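Local coordinates for protein probable glucarate dehydratase (Mycobacterium smegmatis str. MC2 155, PDB 3VDG) that probably dehydrates glucarate or a related acid sugar, as a metal-dependent member of the enolase superfamily, at residues Ala41-Leu46 against Trp373-Glu378; Phe174-Ala179 against Asp186-Ala191; His90-Arg95 against Ala105-Ala110. All blocks are in the same frame, centred on the assembly; numbering follows the deposited sequence.

Interaction 1 of 3, residues Ala41-Leu46 against Trp373-Glu378; sequences ADPPLL and WPWRHE
Glu378 OE1 is shared by the backbone of Ala41 and by an ordered water. It accepts from Ala41 N at 2.8 Å, nearly along its own C-O axis, and from water 1 at 2.7 Å. The same water donates to Ala41 O and accepts from His377 N, so it knits both backbones and the carboxylate together where strand 30-41 of the N-terminal antiparallel sheet runs out. In the enolase fold this sheet belongs to the capping domain, and residues 373-378 probably belong to the C-terminal barrel domain, so the contact would join the two. Glu378 reaches Ala41 with an extended chain, and its other oxygen, OE2, is bonded to Gln416. Beside this polar end, Ala41 CB touches His377 CE1 at 3.8 Å.

Farther along, contact turns apolar around Trp375. Leu45 lays both methyls on one face of the indole: CD2 stands 3.7 Å from the centroid of the six-membered ring, 7° off its normal, while CD1 sits over the five-membered ring, 3.8 Å from CG. With its CG anti to the carbonyl carbon (chi1 -62°), Trp375 swings its ring toward Leu45, and its NE1 is tied to the carbonyl of Tyr172. Pro43 brings CG to 3.8 Å from Trp375 CE3, its side chain crossing that of Trp375 at about a right angle. The turn behind these residues is braced by Arg376, whose guanidinium lies against the ring of Trp373 and whose NE donates to Trp373 O at 2.9 Å. That bond is almost straight (177°) and falls on a carbonyl lone pair.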
loop_
_atom_site.group_PDB
_atom_site.type_symbol
_atom_site.label_atom_id
_atom_site.label_comp_id
_atom_site.label_asym_id
_atom_site.label_seq_id
_atom_site.Cartn_x
_atom_site.Cartn_y
_atom_site.Cartn_z
ATOM N N ALA A 41 -30.933 4.493 17.661
ATOM C CA ALA A 41 -31.240 3.516 18.708
ATOM C C ALA A 41 -30.361 2.283 18.648
ATOM O O ALA A 41 -30.085 1.730 17.567
ATOM C CB ALA A 41 -32.707 3.104 18.657
ATOM N N ASP A 42 -29.955 1.843 19.834
ATOM C CA ASP A 42 -29.062 0.683 19.989
ATOM C C ASP A 42 -29.598 -0.098 21.187
ATOM O O ASP A 42 -29.955 0.513 22.203
ATOM C CB ASP A 42 -27.654 1.185 20.324
ATOM C CG ASP A 42 -26.551 0.154 20.013
ATOM O OD1 ASP A 42 -26.804 -0.818 19.260
ATOM O OD2 ASP A 42 -25.414 0.344 20.507
ATOM N N PRO A 43 -29.665 -1.432 21.083
ATOM C CA PRO A 43 -30.139 -2.242 22.206
ATOM C C PRO A 43 -29.085 -2.366 23.316
ATOM O O PRO A 43 -27.930 -1.989 23.115
ATOM C CB PRO A 43 -30.368 -3.627 21.573
ATOM C CG PRO A 43 -30.256 -3.428 20.087
ATOM C CD PRO A 43 -29.345 -2.259 19.910
ATOM N N PRO A 44 -29.482 -2.898 24.488
ATOM C CA PRO A 44 -28.546 -2.992 25.608
ATOM C C PRO A 44 -27.581 -4.154 25.435
ATOM O O PRO A 44 -27.642 -5.124 26.190
ATOM C CB PRO A 44 -29.470 -3.232 26.805
ATOM C CG PRO A 44 -30.620 -4.000 26.231
ATOM C CD PRO A 44 -30.815 -3.450 24.824
ATOM N N LEU A 45 -26.690 -4.047 24.446
ATOM C CA LEU A 45 -25.707 -5.086 24.131
ATOM C C LEU A 45 -24.577 -5.062 25.161
ATOM O O LEU A 45 -24.033 -4.010 25.481
ATOM C CB LEU A 45 -25.129 -4.845 22.724
ATOM C CG LEU A 45 -26.123 -4.784 21.554
ATOM C CD1 LEU A 45 -25.389 -4.560 20.227
ATOM C CD2 LEU A 45 -26.941 -6.072 21.489
ATOM N N LEU A 46 -24.214 -6.234 25.665
ATOM C CA LEU A 46 -23.240 -6.325 26.751
ATOM C C LEU A 46 -21.853 -6.589 26.199
ATOM O O LEU A 46 -21.702 -7.296 25.195
ATOM C CB LEU A 46 -23.628 -7.489 27.678
ATOM C CG LEU A 46 -24.876 -7.236 28.532
ATOM C CD1 LEU A 46 -25.358 -8.538 29.169
ATOM C CD2 LEU A 46 -24.596 -6.169 29.599
ATOM N N TRP A 373 -24.629 -4.056 11.681
ATOM C CA TRP A 373 -25.872 -3.734 10.942
ATOM C C TRP A 373 -27.202 -4.218 11.513
ATOM O O TRP A 373 -28.166 -3.452 11.570
ATOM C CB TRP A 373 -25.757 -4.186 9.493
ATOM C CG TRP A 373 -26.681 -3.435 8.570
ATOM C CD1 TRP A 373 -27.802 -3.920 7.904
ATOM C CD2 TRP A 373 -26.574 -2.025 8.167
ATOM N NE1 TRP A 373 -28.387 -2.929 7.142
ATOM C CE2 TRP A 373 -27.695 -1.772 7.251
ATOM C CE3 TRP A 373 -25.685 -0.990 8.451
ATOM C CZ2 TRP A 373 -27.901 -0.539 6.666
ATOM C CZ3 TRP A 373 -25.914 0.259 7.856
ATOM C CH2 TRP A 373 -26.995 0.473 6.984
ATOM N N PRO A 374 -27.309 -5.511 11.880
ATOM C CA PRO A 374 -28.606 -6.011 12.364
ATOM C C PRO A 374 -29.111 -5.284 13.609
ATOM O O PRO A 374 -30.306 -5.303 13.891
ATOM C CB PRO A 374 -28.316 -7.476 12.703
ATOM C CG PRO A 374 -27.125 -7.830 11.863
ATOM C CD PRO A 374 -26.300 -6.579 11.813
ATOM N N TRP A 375 -28.210 -4.637 14.339
ATOM C CA TRP A 375 -28.575 -4.009 15.595
ATOM C C TRP A 375 -29.137 -2.637 15.443
ATOM O O TRP A 375 -29.608 -2.060 16.419
ATOM C CB TRP A 375 -27.375 -3.973 16.539
ATOM C CG TRP A 375 -26.914 -5.373 16.870
ATOM C CD1 TRP A 375 -25.711 -5.975 16.532
ATOM C CD2 TRP A 375 -27.661 -6.395 17.620
ATOM N NE1 TRP A 375 -25.663 -7.274 17.004
ATOM C CE2 TRP A 375 -26.804 -7.574 17.681
ATOM C CE3 TRP A 375 -28.916 -6.441 18.227
ATOM C CZ2 TRP A 375 -27.204 -8.740 18.317
ATOM C CZ3 TRP A 375 -29.300 -7.615 18.875
ATOM C CH2 TRP A 375 -28.466 -8.737 18.917
ATOM N N ARG A 376 -29.086 -2.069 14.245
ATOM C CA ARG A 376 -29.711 -0.748 14.061
ATOM C C ARG A 376 -30.890 -0.863 13.107
ATOM O O ARG A 376 -31.070 -1.917 12.479
ATOM C CB ARG A 376 -28.701 0.363 13.686
ATOM C CG ARG A 376 -27.697 0.044 12.562
ATOM C CD ARG A 376 -28.243 0.329 11.171
ATOM N NE ARG A 376 -28.947 -0.828 10.622
ATOM C CZ ARG A 376 -29.946 -0.742 9.757
ATOM N NH1 ARG A 376 -30.358 0.446 9.326
ATOM N NH2 ARG A 376 -30.531 -1.844 9.321
ATOM N N HIS A 377 -31.725 0.176 13.037
ATOM C CA HIS A 377 -32.868 0.167 12.106
ATOM C C HIS A 377 -33.117 1.549 11.549
ATOM O O HIS A 377 -34.202 1.834 11.052
ATOM C CB HIS A 377 -34.125 -0.356 12.790
ATOM C CG HIS A 377 -34.527 0.451 13.995
ATOM N ND1 HIS A 377 -34.123 0.137 15.245
ATOM C CD2 HIS A 377 -35.280 1.621 14.107
ATOM C CE1 HIS A 377 -34.601 1.053 16.114
ATOM N NE2 HIS A 377 -35.312 1.957 15.417
ATOM N N GLU A 378 -32.117 2.422 11.658
ATOM C CA GLU A 378 -32.169 3.791 11.128
ATOM C C GLU A 378 -30.957 4.009 10.215
ATOM O O GLU A 378 -29.985 3.249 10.273
ATOM C CB GLU A 378 -32.166 4.818 12.271
ATOM C CG GLU A 378 -33.434 4.760 13.146
ATOM C CD GLU A 378 -33.237 5.280 14.571
ATOM O OE1 GLU A 378 -32.480 4.656 15.353
ATOM O OE2 GLU A 378 -33.860 6.309 14.925
HETATM O O HOH W 1 -31.357 2.274 14.979
#

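Interaction 2 of 3, residues Phe174-Ala179 against Asp186-Ala191; sequences FYKWAA and DGWGAA
Lys176 and Ala191 form a single antiparallel hydrogen-bonded bridge, each N donating to the other's O at 2.9 Å, which closes the connection between barrel strand 166-174 and helix 194-208 just beyond the strand's end.

Lys176 carries the side-chain contact. Its chain leaves CA with CG between the backbone N and the carbonyl carbon (chi1 64°), then bends at chi3 and chi4, which turns NZ toward Asp186 and the carbonyls of Trp177 and Gly189. There NZ forms a salt bridge with Asp186, meeting OD2 at 2.8 Å on the syn lone pair and OD1 through a longer, weak bond. It also donates to Gly189 O at 2.9 Å, from above the carbonyl plane, and to Trp177 O at 2.8 Å. Trp188 CB lies 3.9 Å from Lys176 CE, while its indole turns away to Arg203 and Trp375. Asp186 OD1 in turn accepts from Trp188 N on its anti lone pair and from Gly189 N, an Asx turn extended into an Asx motif. Ala178 CB and Ala190 CB add a modest apolar touch. Elsewhere between the two backbones, Asp186 N donates to Ala178 O at 3.3 Å, and Tyr175 CA and Ala190 CA make CA-H...O contacts with Ala191 O and Lys176 O, respectively.

Held by a carboxylate and two carbonyls, the buried ammonium probably stays protonated. Its charge would offset that of Asp186, whose orientation is fixed by two backbone N-H groups as well as by the lysine.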
loop_
_atom_site.group_PDB
_atom_site.type_symbol
_atom_site.label_atom_id
_atom_site.label_comp_id
_atom_site.label_asym_id
_atom_site.label_seq_id
_atom_site.Cartn_x
_atom_site.Cartn_y
_atom_site.Cartn_z
ATOM N N PHE A 174 -24.364 -10.905 20.573
ATOM C CA PHE A 174 -24.037 -10.317 21.869
ATOM C C PHE A 174 -24.962 -10.904 22.940
ATOM O O PHE A 174 -26.153 -11.087 22.717
ATOM C CB PHE A 174 -24.342 -8.820 21.865
ATOM C CG PHE A 174 -23.344 -7.977 21.110
ATOM C CD1 PHE A 174 -23.423 -7.853 19.724
ATOM C CD2 PHE A 174 -22.372 -7.264 21.793
ATOM C CE1 PHE A 174 -22.531 -7.051 19.035
ATOM C CE2 PHE A 174 -21.471 -6.450 21.110
ATOM C CZ PHE A 174 -21.557 -6.348 19.722
ATOM N N TYR A 175 -24.416 -11.175 24.111
ATOM C CA TYR A 175 -25.269 -11.270 25.297
ATOM C C TYR A 175 -25.932 -9.902 25.452
ATOM O O TYR A 175 -25.287 -8.871 25.203
ATOM C CB TYR A 175 -24.388 -11.581 26.514
ATOM C CG TYR A 175 -23.752 -12.954 26.428
ATOM C CD1 TYR A 175 -24.514 -14.105 26.610
ATOM C CD2 TYR A 175 -22.409 -13.100 26.115
ATOM C CE1 TYR A 175 -23.940 -15.370 26.527
ATOM C CE2 TYR A 175 -21.822 -14.352 26.034
ATOM C CZ TYR A 175 -22.595 -15.485 26.245
ATOM O OH TYR A 175 -22.016 -16.733 26.178
ATOM N N LYS A 176 -27.208 -9.870 25.839
ATOM C CA LYS A 176 -27.913 -8.600 25.982
ATOM C C LYS A 176 -29.058 -8.720 26.990
ATOM O O LYS A 176 -29.663 -9.787 27.126
ATOM C CB LYS A 176 -28.481 -8.120 24.619
ATOM C CG LYS A 176 -29.540 -9.043 24.022
ATOM C CD LYS A 176 -30.010 -8.619 22.622
ATOM C CE LYS A 176 -30.744 -7.291 22.633
ATOM N NZ LYS A 176 -31.949 -7.315 23.519
ATOM N N TRP A 177 -29.361 -7.627 27.674
ATOM C CA TRP A 177 -30.605 -7.539 28.438
ATOM C C TRP A 177 -31.772 -7.457 27.504
ATOM O O TRP A 177 -31.593 -7.234 26.313
ATOM C CB TRP A 177 -30.625 -6.286 29.279
ATOM C CG TRP A 177 -29.514 -6.160 30.288
ATOM C CD1 TRP A 177 -28.788 -7.178 30.910
ATOM C CD2 TRP A 177 -28.993 -4.918 30.846
ATOM N NE1 TRP A 177 -27.869 -6.648 31.781
ATOM C CE2 TRP A 177 -27.948 -5.295 31.791
ATOM C CE3 TRP A 177 -29.272 -3.574 30.652
ATOM C CZ2 TRP A 177 -27.228 -4.352 32.492
ATOM C CZ3 TRP A 177 -28.537 -2.630 31.370
ATOM C CH2 TRP A 177 -27.537 -3.016 32.268
ATOM N N ALA A 178 -32.984 -7.611 28.035
ATOM C CA ALA A 178 -34.186 -7.568 27.216
ATOM C C ALA A 178 -34.485 -6.141 26.778
ATOM O O ALA A 178 -35.059 -5.915 25.714
ATOM C CB ALA A 178 -35.377 -8.135 27.992
ATOM N N ALA A 179 -34.102 -5.179 27.607
ATOM C CA ALA A 179 -34.511 -3.799 27.405
ATOM C C ALA A 179 -33.541 -2.915 28.126
ATOM O O ALA A 179 -32.905 -3.352 29.068
ATOM C CB ALA A 179 -35.907 -3.579 27.981
ATOM N N ASP A 186 -36.891 -4.709 23.299
ATOM C CA ASP A 186 -36.783 -4.813 21.855
ATOM C C ASP A 186 -37.316 -6.166 21.379
ATOM O O ASP A 186 -37.749 -7.002 22.178
ATOM C CB ASP A 186 -35.334 -4.611 21.412
ATOM C CG ASP A 186 -34.371 -5.534 22.137
ATOM O OD1 ASP A 186 -34.505 -6.765 21.982
ATOM O OD2 ASP A 186 -33.489 -5.023 22.862
ATOM N N GLY A 187 -37.281 -6.383 20.072
ATOM C CA GLY A 187 -37.849 -7.599 19.515
ATOM C C GLY A 187 -36.918 -8.778 19.590
ATOM O O GLY A 187 -37.294 -9.879 19.204
ATOM N N TRP A 188 -35.698 -8.558 20.082
ATOM C CA TRP A 188 -34.711 -9.632 20.172
ATOM C C TRP A 188 -34.915 -10.465 21.408
ATOM O O TRP A 188 -34.707 -11.675 21.395
ATOM C CB TRP A 188 -33.294 -9.048 20.208
ATOM C CG TRP A 188 -32.870 -8.391 18.908
ATOM C CD1 TRP A 188 -32.938 -7.038 18.567
ATOM C CD2 TRP A 188 -32.304 -9.055 17.731
ATOM N NE1 TRP A 188 -32.471 -6.833 17.292
ATOM C CE2 TRP A 188 -32.074 -8.002 16.734
ATOM C CE3 TRP A 188 -31.974 -10.372 17.413
ATOM C CZ2 TRP A 188 -31.539 -8.280 15.486
ATOM C CZ3 TRP A 188 -31.417 -10.635 16.155
ATOM C CH2 TRP A 188 -31.214 -9.615 15.215
ATOM N N GLY A 189 -35.292 -9.816 22.503
ATOM C CA GLY A 189 -35.334 -10.489 23.792
ATOM C C GLY A 189 -33.952 -10.503 24.416
ATOM O O GLY A 189 -32.984 -10.056 23.798
ATOM N N ALA A 190 -33.860 -11.002 25.645
ATOM C CA ALA A 190 -32.583 -11.137 26.349
ATOM C C ALA A 190 -31.810 -12.320 25.788
ATOM O O ALA A 190 -32.394 -13.269 25.259
ATOM C CB ALA A 190 -32.819 -11.332 27.851
ATOM N N ALA A 191 -30.488 -12.261 25.880
ATOM C CA ALA A 191 -29.673 -13.427 25.590
ATOM C C ALA A 191 -28.646 -13.467 26.684
ATOM O O ALA A 191 -27.770 -12.615 26.725
ATOM C CB ALA A 191 -28.990 -13.308 24.227
#

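Interaction 3 of 3, residues His90-Arg95 against Ala105-Ala110; sequences HAIVGR and ALISDA
Leu106 CD1 pushes into the bend of Arg95, 3.2 Å from NE and 3.5 Å from both CG and CD, so that the methyl lies over one face of the guanidinium. The two side chains cross at about a right angle, and the bend at chi2 of Arg95 (-66°) is what wraps its chain round the methyl. CD1 also comes within 3.9 Å of Ala91 O. On the neighbouring turn of helix 100-111, Ala110 CB meets Ala91 CB at 3.7 Å, methyl against methyl. The two segments' backbones come closest at Ala91 and Leu106, whose CA atoms are 6.3 Å apart. Deeper in, Ile92 CG2 touches Ile107 CG1 at 3.9 Å.

This is the packing of two consecutive helices, 79-92 and 100-111, in the helical part of the N-terminal capping domain of the enolase fold. No hydrogen bond crosses it. Both isoleucines also pack on helix 131-151, Ile92 against Phe139 and Ile107 against Val135 and Phe136. Arg95 is brought beside Leu106 by a type II beta turn from Ile92, with Gly94 at a positive phi of 87°, and the backbones of Gly94 and Arg95 are hydrogen-bonded to Ile30.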
loop_
_atom_site.group_PDB
_atom_site.type_symbol
_atom_site.label_atom_id
_atom_site.label_comp_id
_atom_site.label_asym_id
_atom_site.label_seq_id
_atom_site.Cartn_x
_atom_site.Cartn_y
_atom_site.Cartn_z
ATOM N N HIS A 90 -11.212 22.891 8.401
ATOM C CA HIS A 90 -10.686 24.234 8.133
ATOM C C HIS A 90 -9.349 24.160 7.444
ATOM O O HIS A 90 -9.064 24.916 6.502
ATOM C CB HIS A 90 -10.584 25.046 9.429
ATOM C CG HIS A 90 -10.004 26.431 9.240
ATOM N ND1 HIS A 90 -10.719 27.451 8.722
ATOM C CD2 HIS A 90 -8.740 26.943 9.529
ATOM C CE1 HIS A 90 -9.950 28.555 8.673
ATOM N NE2 HIS A 90 -8.740 28.244 9.165
ATOM N N ALA A 91 -8.513 23.225 7.881
ATOM C CA ALA A 91 -7.154 23.074 7.341
ATOM C C ALA A 91 -7.090 22.639 5.875
ATOM O O ALA A 91 -6.081 22.860 5.195
ATOM C CB ALA A 91 -6.362 22.073 8.193
ATOM N N ILE A 92 -8.128 21.983 5.382
ATOM C CA ILE A 92 -8.019 21.383 4.037
ATOM C C ILE A 92 -8.822 22.113 2.976
ATOM O O ILE A 92 -8.825 21.704 1.825
ATOM C CB ILE A 92 -8.389 19.887 4.032
ATOM C CG1 ILE A 92 -9.849 19.707 4.416
ATOM C CG2 ILE A 92 -7.509 19.150 5.028
ATOM C CD1 ILE A 92 -10.299 18.251 4.343
ATOM N N VAL A 93 -9.495 23.200 3.349
ATOM C CA VAL A 93 -10.145 24.032 2.327
ATOM C C VAL A 93 -9.101 24.495 1.302
ATOM O O VAL A 93 -7.986 24.896 1.660
ATOM C CB VAL A 93 -10.883 25.240 2.958
ATOM C CG1 VAL A 93 -11.381 26.195 1.878
ATOM C CG2 VAL A 93 -12.045 24.747 3.812
ATOM N N GLY A 94 -9.451 24.408 0.020
ATOM C CA GLY A 94 -8.521 24.807 -1.016
ATOM C C GLY A 94 -7.580 23.695 -1.454
ATOM O O GLY A 94 -6.533 23.975 -2.013
ATOM N N ARG A 95 -7.938 22.431 -1.216
ATOM C CA ARG A 95 -7.070 21.319 -1.647
ATOM C C ARG A 95 -7.823 20.398 -2.594
ATOM O O ARG A 95 -9.000 20.133 -2.391
ATOM C CB ARG A 95 -6.564 20.513 -0.447
ATOM C CG ARG A 95 -5.793 21.353 0.557
ATOM C CD ARG A 95 -4.487 21.871 -0.052
ATOM N NE ARG A 95 -3.904 22.910 0.787
ATOM C CZ ARG A 95 -2.698 23.431 0.589
ATOM N NH1 ARG A 95 -1.959 23.011 -0.419
ATOM N NH2 ARG A 95 -2.235 24.360 1.406
ATOM N N ALA A 105 -1.275 15.239 5.541
ATOM C CA ALA A 105 -0.190 15.988 6.167
ATOM C C ALA A 105 -0.710 17.318 6.747
ATOM O O ALA A 105 -0.286 17.735 7.824
ATOM C CB ALA A 105 0.950 16.229 5.176
ATOM N N LEU A 106 -1.612 17.990 6.028
ATOM C CA LEU A 106 -2.225 19.226 6.546
ATOM C C LEU A 106 -2.999 18.973 7.833
ATOM O O LEU A 106 -3.015 19.805 8.752
ATOM C CB LEU A 106 -3.159 19.848 5.505
ATOM C CG LEU A 106 -2.482 20.412 4.247
ATOM C CD1 LEU A 106 -3.510 20.811 3.190
ATOM C CD2 LEU A 106 -1.638 21.612 4.624
ATOM N N ILE A 107 -3.664 17.827 7.896
ATOM C CA ILE A 107 -4.445 17.465 9.075
ATOM C C ILE A 107 -3.512 17.184 10.245
ATOM O O ILE A 107 -3.777 17.609 11.364
ATOM C CB ILE A 107 -5.391 16.285 8.800
ATOM C CG1 ILE A 107 -6.544 16.756 7.909
ATOM C CG2 ILE A 107 -5.970 15.729 10.108
ATOM C CD1 ILE A 107 -7.479 15.641 7.478
ATOM N N SER A 108 -2.402 16.499 9.974
ATOM C CA SER A 108 -1.430 16.214 11.008
ATOM C C SER A 108 -0.921 17.539 11.579
ATOM O O SER A 108 -0.916 17.732 12.794
ATOM C CB SER A 108 -0.276 15.384 10.449
ATOM O OG SER A 108 0.628 15.046 11.480
ATOM N N ASP A 109 -0.524 18.458 10.700
ATOM C CA ASP A 109 -0.066 19.787 11.138
ATOM C C ASP A 109 -1.111 20.504 11.972
ATOM O O ASP A 109 -0.800 21.068 13.013
ATOM C CB ASP A 109 0.293 20.675 9.945
ATOM C CG ASP A 109 1.553 20.220 9.241
ATOM O OD1 ASP A 109 2.295 19.414 9.836
ATOM O OD2 ASP A 109 1.802 20.665 8.096
ATOM N N ALA A 110 -2.352 20.491 11.511
ATOM C CA ALA A 110 -3.427 21.180 12.214
ATOM C C ALA A 110 -3.669 20.611 13.606
ATOM O O ALA A 110 -4.038 21.337 14.515
ATOM C CB ALA A 110 -4.711 21.113 11.402
#

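How the interactions relate
All three contacts are partly buried. Interactions 1 and 2 adjoin, their centres 10 Å apart: Leu46 N probably donates to Tyr175 O at 2.9 Å, Pro43 and Pro44 pack on Lys176 and Asp186, and Trp375 of interaction 1 meets the rings of Phe174 and Trp188. Interaction 1 probably links barrel and capping domains, whereas interaction 2 closes one loop upon itself. Interaction 3 stands about 35 Å from interaction 1 between centres, more peripherally, and joins two helices. Chemistry follows position: a water-bridged carboxylate and an indole face in the first, a salt bridge from a buried lysine to a partly exposed aspartate in the second, and purely van der Waals packing between the helices.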